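Local structure of phosphodiesterase (Trypanosoma brucei brucei, 5H2Q) at residues I19-V24 and A47-Y52; E115-V120 and D228-T233; L121-L126 and S177-G182; E170-P175 and L190-M195; A205-F210 and A303-K308. The protein belongs to the metal-dependent phosphodiesterases of the HD superfamily, with a compact all-helical fold that carries a zinc ion, a magnesium ion and the bound ligand LLI. All coordinates share one frame; numbering follows the deposited sequence.

Contact 1. Residues I19-V24 and A47-Y52; sequences IEFPNV and AAAIAY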
# COMPACT_ATOMS: atom_id res chain seq x y z
N ILE A 19 -2.25 15.16 17.77
CA ILE A 19 -1.30 14.07 18.06
C ILE A 19 0.11 14.31 17.47
O ILE A 19 0.26 14.52 16.27
CB ILE A 19 -1.89 12.69 17.63
CG1 ILE A 19 -3.26 12.42 18.29
CG2 ILE A 19 -0.89 11.53 17.84
CD1 ILE A 19 -4.02 11.27 17.67
N GLU A 20 1.14 14.22 18.32
CA GLU A 20 2.51 14.43 17.86
C GLU A 20 3.41 13.26 18.27
O GLU A 20 3.04 12.50 19.17
CB GLU A 20 3.06 15.79 18.33
CG GLU A 20 2.58 16.94 17.46
CD GLU A 20 3.15 18.31 17.80
OE1 GLU A 20 4.31 18.57 17.43
OE2 GLU A 20 2.41 19.13 18.39
N PHE A 21 4.59 13.12 17.62
CA PHE A 21 5.49 11.99 17.86
C PHE A 21 6.93 12.46 18.12
O PHE A 21 7.82 12.04 17.40
CB PHE A 21 5.46 11.00 16.68
CG PHE A 21 4.06 10.59 16.29
CD1 PHE A 21 3.37 9.64 17.03
CD2 PHE A 21 3.44 11.14 15.17
CE1 PHE A 21 2.06 9.27 16.68
CE2 PHE A 21 2.13 10.79 14.84
CZ PHE A 21 1.45 9.87 15.60
N PRO A 22 7.18 13.30 19.14
CA PRO A 22 8.57 13.76 19.37
C PRO A 22 9.57 12.68 19.77
O PRO A 22 10.75 12.82 19.46
CB PRO A 22 8.41 14.82 20.46
CG PRO A 22 7.12 14.50 21.12
CD PRO A 22 6.24 13.90 20.11
N ASN A 23 9.11 11.57 20.39
CA ASN A 23 10.02 10.51 20.84
C ASN A 23 9.96 9.20 20.07
O ASN A 23 10.64 8.24 20.42
CB ASN A 23 9.80 10.24 22.34
CG ASN A 23 10.27 11.36 23.24
OD1 ASN A 23 10.31 12.54 22.85
ND2 ASN A 23 10.59 11.00 24.47
N VAL A 24 9.14 9.17 18.99
CA VAL A 24 8.97 7.99 18.16
C VAL A 24 9.13 8.47 16.72
O VAL A 24 8.28 9.21 16.21
CB VAL A 24 7.59 7.29 18.38
CG1 VAL A 24 7.49 6.02 17.55
CG2 VAL A 24 7.34 6.99 19.87
N ALA A 47 -3.15 6.49 13.70
CA ALA A 47 -2.87 6.06 12.32
C ALA A 47 -2.98 7.26 11.37
O ALA A 47 -2.04 7.50 10.62
CB ALA A 47 -3.81 4.94 11.89
N ALA A 48 -4.08 8.05 11.47
CA ALA A 48 -4.25 9.25 10.64
C ALA A 48 -3.17 10.30 10.96
O ALA A 48 -2.61 10.90 10.04
CB ALA A 48 -5.65 9.84 10.84
N ALA A 49 -2.85 10.51 12.26
CA ALA A 49 -1.79 11.47 12.62
C ALA A 49 -0.40 11.02 12.10
O ALA A 49 0.42 11.88 11.76
CB ALA A 49 -1.74 11.67 14.13
N ILE A 50 -0.14 9.69 12.01
CA ILE A 50 1.15 9.23 11.48
C ILE A 50 1.28 9.67 10.04
O ILE A 50 2.28 10.26 9.70
CB ILE A 50 1.35 7.69 11.63
CG1 ILE A 50 1.63 7.35 13.09
CG2 ILE A 50 2.54 7.17 10.75
CD1 ILE A 50 1.30 5.92 13.44
N ALA A 51 0.25 9.42 9.21
CA ALA A 51 0.30 9.83 7.82
C ALA A 51 0.38 11.37 7.70
O ALA A 51 1.17 11.89 6.93
CB ALA A 51 -0.92 9.30 7.09
N TYR A 52 -0.39 12.08 8.53
CA TYR A 52 -0.44 13.55 8.51
C TYR A 52 0.92 14.15 8.86
O TYR A 52 1.44 14.95 8.08
CB TYR A 52 -1.53 14.03 9.47
CG TYR A 52 -1.73 15.53 9.54
CD1 TYR A 52 -2.20 16.23 8.44
CD2 TYR A 52 -1.57 16.22 10.74
CE1 TYR A 52 -2.41 17.61 8.50
CE2 TYR A 52 -1.77 17.59 10.81
CZ TYR A 52 -2.21 18.28 9.69
OH TYR A 52 -2.40 19.64 9.75
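Ile19 and Phe21, in the loop that follows helix 10-17, press against Ala49 and Ile50 of helix 43-58. The aliphatic part of the contact is a branch against a methyl: Ile19 CB lies 3.6 Å from Ala49 CB, and Ile19 CG2 closes in on the same methyl to 3.8 Å. Ala49 carries nothing beyond CB, which probably lets the loop backbone come close to the helix here, the CA atoms of Ile19 and Ala49 being 6.0 Å apart.

The aromatic part belongs to Phe21. Its CG stands anti to the carbonyl carbon (chi1 -51°), which carries the ring toward the helix. Phe21 CZ meets Ile50 CG1 at 3.6 Å, the two side chains crossing at about a right angle, and CZ also reaches Ala49 CB at 3.9 Å.

A polar atom takes part as well: Ala49 O lies at the edge of the Phe21 ring, near its plane, 3.7 Å from CE2.

Beyond the pair, Ala49 also touches Val16 of helix 10-17, Ile50 reaches Val94 of helix 90-105, and Phe21 rests on Val26. The loop is thus held to the helix mainly by apolar carbon surfaces, with Ala49 O the one polar atom at the ring; the ring edge, slightly positive in its C-H bonds, probably suits the carbonyl oxygen it faces.

Contact 2. Residues E115-V120 and D228-T233; sequences ELECFV and DHRQMT
Glu117, in the first turn of helix 115-127, reaches across to Arg230 of helix 227-242 in a salt bridge that carries the whole contact. Its chain is extended beyond CG (chi2 160°), which brings the carboxylate to the edge of the guanidinium. Glu117 OE2 accepts from Arg230 NE at 2.8 Å, on its syn side but 21° out of the carboxylate plane. A second, weak bond runs to the same OE2 of Glu117 from Arg230 NH2 at 3.3 Å, so one oxygen serves two donors. Glu117 OE1, also 3.0 Å from Arg230 NE, accepts a hydrogen bond from the backbone N of Thr114, just before the helix. One turn on, Val120 packs on Ala191 of helix 185-200.

Each charged group has a second partner, Thr114 N for Glu117 and Val224 O, bound by NH1, for Arg230. Glu117 thereby ties its own helix start to Arg230, and the arginine probably keeps the buried glutamate ionised.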
# COMPACT_ATOMS: atom_id res chain seq x y z
N GLU A 115 10.42 15.11 -7.24
CA GLU A 115 9.80 15.46 -5.97
C GLU A 115 8.27 15.36 -6.06
O GLU A 115 7.64 14.82 -5.13
CB GLU A 115 10.20 16.89 -5.67
CG GLU A 115 10.30 17.19 -4.21
CD GLU A 115 11.07 18.46 -3.96
OE1 GLU A 115 10.85 19.46 -4.68
OE2 GLU A 115 11.86 18.46 -3.00
N LEU A 116 7.67 15.83 -7.17
CA LEU A 116 6.23 15.70 -7.39
C LEU A 116 5.82 14.24 -7.38
O LEU A 116 4.84 13.91 -6.72
CB LEU A 116 5.76 16.38 -8.70
CG LEU A 116 4.25 16.23 -9.05
CD1 LEU A 116 3.35 16.69 -7.89
CD2 LEU A 116 3.91 16.90 -10.34
N GLU A 117 6.57 13.37 -8.08
CA GLU A 117 6.24 11.93 -8.11
C GLU A 117 6.31 11.28 -6.71
O GLU A 117 5.54 10.37 -6.40
CB GLU A 117 7.10 11.21 -9.13
CG GLU A 117 6.73 11.55 -10.56
CD GLU A 117 7.83 11.25 -11.56
OE1 GLU A 117 8.97 10.95 -11.13
OE2 GLU A 117 7.52 11.23 -12.77
N CYS A 118 7.25 11.75 -5.87
CA CYS A 118 7.38 11.25 -4.49
C CYS A 118 6.12 11.62 -3.71
O CYS A 118 5.54 10.75 -3.05
CB CYS A 118 8.62 11.82 -3.84
SG CYS A 118 10.17 11.14 -4.51
N PHE A 119 5.66 12.87 -3.85
CA PHE A 119 4.42 13.33 -3.20
C PHE A 119 3.25 12.47 -3.71
O PHE A 119 2.48 11.94 -2.90
CB PHE A 119 4.16 14.80 -3.56
CG PHE A 119 2.88 15.33 -2.96
CD1 PHE A 119 2.60 15.14 -1.60
CD2 PHE A 119 1.95 16.01 -3.74
CE1 PHE A 119 1.43 15.66 -1.03
CE2 PHE A 119 0.76 16.50 -3.17
CZ PHE A 119 0.51 16.32 -1.83
N VAL A 120 3.12 12.32 -5.04
CA VAL A 120 2.06 11.51 -5.62
C VAL A 120 2.08 10.08 -5.06
O VAL A 120 1.03 9.55 -4.71
CB VAL A 120 2.13 11.53 -7.18
CG1 VAL A 120 1.18 10.48 -7.80
CG2 VAL A 120 1.83 12.94 -7.72
N ASP A 228 8.07 6.80 -18.96
CA ASP A 228 7.84 5.37 -18.77
C ASP A 228 8.77 4.81 -17.70
O ASP A 228 8.33 4.04 -16.85
CB ASP A 228 8.00 4.61 -20.09
CG ASP A 228 6.77 4.68 -20.99
OD1 ASP A 228 5.84 3.88 -20.77
OD2 ASP A 228 6.76 5.52 -21.92
N HIS A 229 10.06 5.23 -17.72
CA HIS A 229 11.03 4.81 -16.72
C HIS A 229 10.57 5.21 -15.30
O HIS A 229 10.56 4.35 -14.42
CB HIS A 229 12.43 5.39 -17.03
CG HIS A 229 13.19 4.60 -18.06
ND1 HIS A 229 12.64 4.28 -19.30
CD2 HIS A 229 14.44 4.09 -18.00
CE1 HIS A 229 13.57 3.59 -19.95
NE2 HIS A 229 14.67 3.45 -19.21
N ARG A 230 10.17 6.50 -15.10
CA ARG A 230 9.76 6.95 -13.76
C ARG A 230 8.43 6.30 -13.32
O ARG A 230 8.32 5.91 -12.16
CB ARG A 230 9.72 8.47 -13.65
CG ARG A 230 11.09 9.11 -13.90
CD ARG A 230 11.21 10.56 -13.43
NE ARG A 230 10.10 11.39 -13.87
CZ ARG A 230 10.02 11.99 -15.06
NH1 ARG A 230 11.00 11.85 -15.95
NH2 ARG A 230 8.97 12.73 -15.37
N GLN A 231 7.47 6.17 -14.25
CA GLN A 231 6.17 5.52 -13.96
C GLN A 231 6.38 4.06 -13.55
O GLN A 231 5.78 3.61 -12.59
CB GLN A 231 5.17 5.60 -15.12
CG GLN A 231 3.78 5.03 -14.76
CD GLN A 231 3.09 5.82 -13.65
OE1 GLN A 231 2.88 7.03 -13.76
NE2 GLN A 231 2.78 5.15 -12.52
N MET A 232 7.25 3.34 -14.27
CA MET A 232 7.55 1.96 -13.90
C MET A 232 8.20 1.89 -12.52
O MET A 232 7.89 0.98 -11.77
CB MET A 232 8.34 1.23 -15.00
CG MET A 232 7.49 0.86 -16.22
SD MET A 232 6.00 -0.13 -15.97
CE MET A 232 6.60 -1.35 -14.84
N THR A 233 9.09 2.86 -12.16
CA THR A 233 9.70 2.92 -10.85
C THR A 233 8.57 3.17 -9.80
O THR A 233 8.58 2.54 -8.75
CB THR A 233 10.78 4.01 -10.79
OG1 THR A 233 11.77 3.73 -11.79
CG2 THR A 233 11.45 4.08 -9.44

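Contact 3. Residues L121-L126 and S177-G182; sequences LLITAL and SDVFGG
Ile123 of helix 115-127 packs against the two central residues of a tight turn: Val179 and Phe180 occupy the middle of a type I beta turn running from Asp178 to Gly181. The branched side chains of Ile123 and Val179 reach toward each other tip to tip, with Ile123 CG2 3.8 Å from Val179 CG2, while Ile123 CD1 is 3.9 Å from the same Val179 CG2. That branch of Val179, set between its backbone N and carbonyl carbon, is the one that meets Ile123. The same methyl also lies over one face of the Phe180 ring, Val179 CG2 being 4.0 Å above its plane and offset toward the rim. Phe180 and Ile123 instead slide past each other in opposite directions, Phe180 CZ coming within 3.7 Å of Ile123 CG2.

The turn is braced from within. Gly181 N bonds to Asp178 O at 2.9 Å, and Asp178 OD1 accepts from Phe180 N at 2.8 Å, from above the carboxylate plane: an Asx turn. The other oxygen, Asp178 OD2, forms a salt bridge with Arg188 of helix 185-200. Leu71 and Phe74 of helix 68-80 touch Ile123 too, and Phe74 also meets Val179.

Polar bonds of Asp178 thus help fix the shape of the turn, while the interface itself consists of methyl groups and one ring, buried, and so probably held by close packing and the exclusion of water.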
# COMPACT_ATOMS: atom_id res chain seq x y z
N LEU A 121 3.26 9.45 -4.98
CA LEU A 121 3.36 8.07 -4.46
C LEU A 121 2.84 7.94 -3.02
O LEU A 121 2.10 7.01 -2.69
CB LEU A 121 4.82 7.64 -4.45
CG LEU A 121 5.35 6.65 -5.45
CD1 LEU A 121 6.65 6.07 -4.89
CD2 LEU A 121 4.38 5.49 -5.70
N LEU A 122 3.23 8.89 -2.15
CA LEU A 122 2.81 8.84 -0.74
C LEU A 122 1.31 9.03 -0.61
O LEU A 122 0.66 8.31 0.16
CB LEU A 122 3.59 9.88 0.06
CG LEU A 122 5.11 9.62 0.10
CD1 LEU A 122 5.83 10.78 0.72
CD2 LEU A 122 5.44 8.32 0.86
N ILE A 123 0.74 9.92 -1.44
CA ILE A 123 -0.71 10.12 -1.49
C ILE A 123 -1.37 8.84 -1.99
O ILE A 123 -2.34 8.38 -1.40
CB ILE A 123 -1.06 11.33 -2.41
CG1 ILE A 123 -0.65 12.69 -1.74
CG2 ILE A 123 -2.54 11.27 -2.82
CD1 ILE A 123 -1.24 12.95 -0.30
N THR A 124 -0.84 8.24 -3.08
CA THR A 124 -1.38 7.02 -3.68
C THR A 124 -1.42 5.85 -2.70
O THR A 124 -2.40 5.09 -2.68
CB THR A 124 -0.61 6.68 -4.96
OG1 THR A 124 -0.74 7.77 -5.88
CG2 THR A 124 -1.16 5.43 -5.64
N ALA A 125 -0.41 5.74 -1.83
CA ALA A 125 -0.38 4.69 -0.82
C ALA A 125 -1.65 4.75 0.02
O ALA A 125 -2.19 3.71 0.36
CB ALA A 125 0.84 4.84 0.07
N LEU A 126 -2.17 5.97 0.31
CA LEU A 126 -3.36 6.11 1.15
C LEU A 126 -4.67 5.75 0.46
O LEU A 126 -5.65 5.45 1.15
CB LEU A 126 -3.44 7.51 1.77
CG LEU A 126 -2.26 7.90 2.67
CD1 LEU A 126 -2.38 9.39 3.10
CD2 LEU A 126 -2.18 6.99 3.92
N SER A 177 -10.66 18.45 -0.18
CA SER A 177 -9.81 17.28 0.04
C SER A 177 -8.94 17.00 -1.18
O SER A 177 -8.33 15.93 -1.29
CB SER A 177 -10.65 16.06 0.42
OG SER A 177 -11.73 15.83 -0.47
N ASP A 178 -8.86 17.98 -2.11
CA ASP A 178 -8.07 17.77 -3.30
C ASP A 178 -6.63 18.13 -3.04
O ASP A 178 -6.21 19.28 -3.22
CB ASP A 178 -8.65 18.49 -4.53
CG ASP A 178 -7.91 18.19 -5.83
OD1 ASP A 178 -6.95 17.35 -5.80
OD2 ASP A 178 -8.31 18.74 -6.88
N VAL A 179 -5.84 17.11 -2.64
CA VAL A 179 -4.42 17.29 -2.39
C VAL A 179 -3.66 17.66 -3.63
O VAL A 179 -2.50 18.03 -3.51
CB VAL A 179 -3.74 16.10 -1.66
CG1 VAL A 179 -4.29 15.96 -0.23
CG2 VAL A 179 -3.86 14.79 -2.46
N PHE A 180 -4.28 17.53 -4.83
CA PHE A 180 -3.64 17.90 -6.10
C PHE A 180 -4.20 19.25 -6.60
O PHE A 180 -3.90 19.68 -7.72
CB PHE A 180 -3.84 16.81 -7.15
CG PHE A 180 -3.22 15.46 -6.79
CD1 PHE A 180 -2.04 15.40 -6.07
CD2 PHE A 180 -3.85 14.28 -7.14
CE1 PHE A 180 -1.45 14.17 -5.75
CE2 PHE A 180 -3.26 13.03 -6.81
CZ PHE A 180 -2.08 12.99 -6.11
N GLY A 181 -5.01 19.88 -5.75
CA GLY A 181 -5.68 21.15 -6.04
C GLY A 181 -4.76 22.33 -6.25
O GLY A 181 -5.17 23.29 -6.89
N GLY A 182 -3.52 22.25 -5.74
CA GLY A 182 -2.49 23.29 -5.86
C GLY A 182 -1.62 23.16 -7.10
O GLY A 182 -0.79 24.04 -7.38

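Contact 4. Residues E170-P175 and L190-M195; sequences EILSDP and LAFRSM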
# COMPACT_ATOMS: atom_id res chain seq x y z
N GLU A 170 -13.18 10.31 -6.68
CA GLU A 170 -14.32 10.91 -5.98
C GLU A 170 -13.84 11.80 -4.81
O GLU A 170 -14.30 12.93 -4.66
CB GLU A 170 -15.25 9.81 -5.46
CG GLU A 170 -16.48 10.36 -4.77
CD GLU A 170 -17.53 9.30 -4.55
OE1 GLU A 170 -18.66 9.49 -5.06
OE2 GLU A 170 -17.21 8.24 -3.96
N ILE A 171 -12.92 11.27 -3.98
CA ILE A 171 -12.39 12.03 -2.84
C ILE A 171 -11.75 13.32 -3.33
O ILE A 171 -12.00 14.40 -2.81
CB ILE A 171 -11.43 11.18 -1.96
CG1 ILE A 171 -12.24 10.09 -1.18
CG2 ILE A 171 -10.63 12.08 -0.96
CD1 ILE A 171 -11.40 9.00 -0.53
N LEU A 172 -10.92 13.18 -4.36
CA LEU A 172 -10.22 14.31 -4.90
C LEU A 172 -11.12 15.30 -5.68
O LEU A 172 -10.65 16.39 -5.99
CB LEU A 172 -9.04 13.82 -5.74
CG LEU A 172 -8.00 12.96 -5.00
CD1 LEU A 172 -7.09 12.25 -6.01
CD2 LEU A 172 -7.13 13.82 -4.02
N SER A 173 -12.38 14.93 -5.99
CA SER A 173 -13.29 15.81 -6.73
C SER A 173 -13.81 16.94 -5.83
O SER A 173 -14.33 17.91 -6.35
CB SER A 173 -14.44 15.03 -7.35
OG SER A 173 -15.35 14.57 -6.36
N ASP A 174 -13.71 16.78 -4.48
CA ASP A 174 -14.09 17.78 -3.48
C ASP A 174 -12.88 18.71 -3.29
O ASP A 174 -11.86 18.24 -2.80
CB ASP A 174 -14.44 17.08 -2.14
CG ASP A 174 -14.83 17.95 -0.94
OD1 ASP A 174 -14.82 19.19 -1.08
OD2 ASP A 174 -15.07 17.38 0.16
N PRO A 175 -12.96 20.02 -3.67
CA PRO A 175 -11.78 20.90 -3.50
C PRO A 175 -11.21 20.89 -2.08
O PRO A 175 -10.02 21.11 -1.91
CB PRO A 175 -12.34 22.29 -3.84
CG PRO A 175 -13.44 22.01 -4.84
CD PRO A 175 -14.09 20.75 -4.30
N LEU A 190 -0.21 14.68 -14.56
CA LEU A 190 0.76 13.66 -14.12
C LEU A 190 0.29 13.08 -12.78
O LEU A 190 0.35 11.87 -12.60
CB LEU A 190 2.19 14.24 -13.98
CG LEU A 190 3.28 13.25 -13.46
CD1 LEU A 190 4.65 13.52 -14.07
CD2 LEU A 190 3.37 13.24 -11.93
N ALA A 191 -0.15 13.94 -11.84
CA ALA A 191 -0.56 13.45 -10.51
C ALA A 191 -1.70 12.44 -10.60
O ALA A 191 -1.57 11.34 -10.07
CB ALA A 191 -0.92 14.61 -9.60
N PHE A 192 -2.79 12.77 -11.33
CA PHE A 192 -3.90 11.82 -11.47
C PHE A 192 -3.51 10.59 -12.24
O PHE A 192 -3.86 9.47 -11.84
CB PHE A 192 -5.11 12.50 -12.12
CG PHE A 192 -5.87 13.33 -11.12
CD1 PHE A 192 -6.91 12.77 -10.38
CD2 PHE A 192 -5.56 14.67 -10.92
CE1 PHE A 192 -7.59 13.52 -9.41
CE2 PHE A 192 -6.26 15.43 -9.97
CZ PHE A 192 -7.28 14.86 -9.23
N ARG A 193 -2.78 10.78 -13.37
CA ARG A 193 -2.38 9.64 -14.21
C ARG A 193 -1.48 8.66 -13.45
O ARG A 193 -1.74 7.47 -13.47
CB ARG A 193 -1.72 10.10 -15.52
CG ARG A 193 -1.40 8.92 -16.48
CD ARG A 193 -0.62 9.26 -17.74
NE ARG A 193 -0.20 10.66 -17.83
CZ ARG A 193 0.99 11.12 -17.44
NH1 ARG A 193 1.89 10.30 -16.91
NH2 ARG A 193 1.28 12.41 -17.57
N SER A 194 -0.42 9.18 -12.80
CA SER A 194 0.52 8.37 -12.02
C SER A 194 -0.17 7.66 -10.87
O SER A 194 0.12 6.48 -10.67
CB SER A 194 1.68 9.22 -11.50
OG SER A 194 2.50 9.58 -12.59
N MET A 195 -1.10 8.34 -10.16
CA MET A 195 -1.83 7.72 -9.03
C MET A 195 -2.63 6.50 -9.53
O MET A 195 -2.52 5.41 -8.99
CB MET A 195 -2.76 8.74 -8.35
CG MET A 195 -3.72 8.11 -7.35
SD MET A 195 -4.92 9.33 -6.79
CE MET A 195 -6.06 9.34 -8.22
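Leu172 of helix 159-172 touches both Phe192 and Met195 of helix 185-200 with one methyl, CD1, and this is the tight part of the contact. Leu172 CD1 lies 3.7 Å from Phe192 CE1 and also 3.7 Å from Met195 SD. Toward the methionine the approach is tip to tip: Met195 CG is anti to its backbone N (chi1 170°), and the chain runs extended through chi2 (-172°), which carries SD to Leu172; the bend at chi3 then swings Met195 CE to 3.8 Å from Leu172 CD1. Toward Phe192 the side chains slide past each other in opposite directions, so that Phe192 CE1 also comes within 4.0 Å of Leu172 CB.

The other side is open to solvent. Phe192 is partly exposed, and Arg193 beside it is exposed, as are Glu170 and Ser173 on the facing segment. There the bonds are local: Ser173 OG gives a hydrogen bond to Glu170 O at 2.6 Å, an oxygen that also accepts from Ser173 N.

Several neighbouring elements complete the surroundings. Val179 of the connecting loop and Phe74 of helix 68-80 touch Leu172, and the ring of Phe180 from that loop meets Phe192 edge-to-face. Met195 leans on Thr124 of helix 115-127, which ties helix 185-200 to helix 115-127 within the bundle.

Contact 5. Residues A205-F210 and A303-K308; sequences ARHSEF and APFFQK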
# COMPACT_ATOMS: atom_id res chain seq x y z
N ALA A 205 -2.37 -10.31 -9.87
CA ALA A 205 -2.51 -11.15 -11.06
C ALA A 205 -1.54 -10.60 -12.13
O ALA A 205 -1.11 -11.36 -13.00
CB ALA A 205 -3.94 -11.12 -11.57
N ARG A 206 -1.14 -9.30 -12.02
CA ARG A 206 -0.21 -8.65 -12.95
C ARG A 206 1.20 -8.50 -12.36
O ARG A 206 2.01 -7.75 -12.91
CB ARG A 206 -0.77 -7.28 -13.40
CG ARG A 206 -2.17 -7.32 -14.04
CD ARG A 206 -2.68 -5.96 -14.47
NE ARG A 206 -1.90 -5.42 -15.59
CZ ARG A 206 -1.95 -4.17 -16.02
NH1 ARG A 206 -2.77 -3.30 -15.44
NH2 ARG A 206 -1.17 -3.77 -17.01
N HIS A 207 1.49 -9.17 -11.23
CA HIS A 207 2.78 -9.05 -10.56
C HIS A 207 3.99 -9.23 -11.48
O HIS A 207 4.85 -8.36 -11.55
CB HIS A 207 2.86 -10.00 -9.36
CG HIS A 207 4.21 -10.06 -8.73
ND1 HIS A 207 4.65 -9.06 -7.86
CD2 HIS A 207 5.19 -10.99 -8.86
CE1 HIS A 207 5.86 -9.45 -7.47
NE2 HIS A 207 6.23 -10.60 -8.06
N SER A 208 4.08 -10.41 -12.14
CA SER A 208 5.21 -10.70 -13.03
C SER A 208 5.26 -9.77 -14.25
O SER A 208 6.35 -9.46 -14.74
CB SER A 208 5.17 -12.17 -13.47
OG SER A 208 4.01 -12.42 -14.25
N GLU A 209 4.09 -9.33 -14.73
CA GLU A 209 3.97 -8.40 -15.85
C GLU A 209 4.69 -7.08 -15.48
O GLU A 209 5.66 -6.71 -16.16
CB GLU A 209 2.51 -8.17 -16.19
CG GLU A 209 2.29 -7.27 -17.38
CD GLU A 209 0.88 -6.72 -17.49
OE1 GLU A 209 -0.07 -7.38 -17.00
OE2 GLU A 209 0.73 -5.65 -18.12
N PHE A 210 4.27 -6.41 -14.39
CA PHE A 210 4.94 -5.17 -13.96
C PHE A 210 6.40 -5.35 -13.62
O PHE A 210 7.20 -4.49 -14.01
CB PHE A 210 4.20 -4.51 -12.80
CG PHE A 210 2.98 -3.81 -13.31
CD1 PHE A 210 3.06 -2.51 -13.82
CD2 PHE A 210 1.74 -4.43 -13.29
CE1 PHE A 210 1.92 -1.85 -14.30
CE2 PHE A 210 0.60 -3.77 -13.75
CZ PHE A 210 0.70 -2.49 -14.26
N ALA A 303 10.94 -12.53 -2.14
CA ALA A 303 12.39 -12.63 -2.32
C ALA A 303 12.84 -12.38 -3.78
O ALA A 303 13.65 -11.46 -3.95
CB ALA A 303 12.94 -13.94 -1.77
N PRO A 304 12.27 -13.03 -4.84
CA PRO A 304 12.71 -12.69 -6.21
C PRO A 304 12.43 -11.24 -6.57
O PRO A 304 13.28 -10.59 -7.16
CB PRO A 304 11.91 -13.66 -7.10
CG PRO A 304 11.51 -14.76 -6.19
CD PRO A 304 11.29 -14.13 -4.87
N PHE A 305 11.26 -10.70 -6.16
CA PHE A 305 10.92 -9.31 -6.46
C PHE A 305 11.98 -8.32 -5.91
O PHE A 305 12.49 -7.50 -6.67
CB PHE A 305 9.51 -8.97 -5.92
CG PHE A 305 9.12 -7.52 -6.07
CD1 PHE A 305 8.59 -7.05 -7.27
CD2 PHE A 305 9.31 -6.62 -5.03
CE1 PHE A 305 8.21 -5.71 -7.40
CE2 PHE A 305 8.93 -5.28 -5.16
CZ PHE A 305 8.38 -4.83 -6.34
N PHE A 306 12.29 -8.39 -4.60
CA PHE A 306 13.22 -7.44 -3.99
C PHE A 306 14.65 -7.66 -4.46
O PHE A 306 15.33 -6.69 -4.77
CB PHE A 306 13.15 -7.45 -2.47
CG PHE A 306 11.91 -6.77 -1.93
CD1 PHE A 306 11.84 -5.38 -1.85
CD2 PHE A 306 10.85 -7.51 -1.42
CE1 PHE A 306 10.71 -4.74 -1.31
CE2 PHE A 306 9.71 -6.87 -0.89
CZ PHE A 306 9.67 -5.50 -0.81
N GLN A 307 15.09 -8.93 -4.56
CA GLN A 307 16.44 -9.20 -5.06
C GLN A 307 16.67 -8.60 -6.45
O GLN A 307 17.69 -7.95 -6.65
CB GLN A 307 16.72 -10.74 -5.05
CG GLN A 307 18.16 -11.14 -5.44
CD GLN A 307 19.15 -10.83 -4.35
OE1 GLN A 307 19.25 -11.53 -3.34
NE2 GLN A 307 19.90 -9.75 -4.53
N LYS A 308 15.71 -8.80 -7.38
CA LYS A 308 15.77 -8.35 -8.77
C LYS A 308 15.75 -6.82 -8.90
O LYS A 308 16.48 -6.26 -9.72
CB LYS A 308 14.66 -8.97 -9.62
CG LYS A 308 14.84 -10.47 -9.90
CD LYS A 308 13.57 -11.04 -10.56
CE LYS A 308 13.68 -12.51 -10.92
NZ LYS A 308 12.40 -13.02 -11.50
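Where helix 207-217 begins, near the bound ligand LLI, its first residue His207 meets Phe305 of the long helix 290-312. The two rings form an oblique pair, centroids 5.6 Å apart and planes at 43°. CE1 of His207 does the touching: it approaches Phe305 CD1 to 3.6 Å and stands 4.0 Å from Phe305 CB, which lies at the edge of the imidazole in its plane. CG of His207 is anti to the backbone N (chi1 173°), a torsion that sets CE1 toward Phe305 CD1. The polar side of the imidazole is engaged elsewhere, ND1 being hydrogen-bonded to Lys239 NZ of helix 227-242.

The helix start has its own brace. Arg206, at the N-cap position, grips Glu209 side-on, Arg206 NE to Glu209 OE1 at 3.0 Å and Arg206 NH2 to Glu209 OE2 at 2.9 Å. Both bonds are nearly straight and in the guanidinium plane, but the carboxylate is turned so that both of its oxygens are approached from above its own plane. Phe210 CE2 sits 3.4 Å above the centre of the Arg206 guanidinium. Phe305, in turn, lies just after Pro304, where the helix is kinked, and touches Leu211 and Ala240.

With the His207 side chain about 6 Å from LLI, this is the junction of a helix N-terminus with a proline-kinked helix beside a ligand pocket, within an all-helical phosphodiesterase domain.

How the contacts relate
Contact 1 closes first along the chain and joins the N-terminal loop to helix 43-58. Its centre is about 18 Å from that of contact 3, which it touches through Ala51 and Leu126. Contacts 2 and 3 share helix 115-127, their centres 13 Å apart. Contacts 3 and 4 are closest, with centres 7 Å apart, and their segments alternate in sequence; both are nested inside the loop that contact 2 closes. Gln231 and Ser194 link contacts 2 and 4 by a probable hydrogen bond. Contacts 1 and 5 have centres about 32 Å apart, on opposite sides of the chain's centre; contact 5 reaches contact 2 through Phe210 and Met232. Helix 115-127, through its salt bridge to helix 227-242, thus probably helps link the N-terminal side of the bundle to the ligand side.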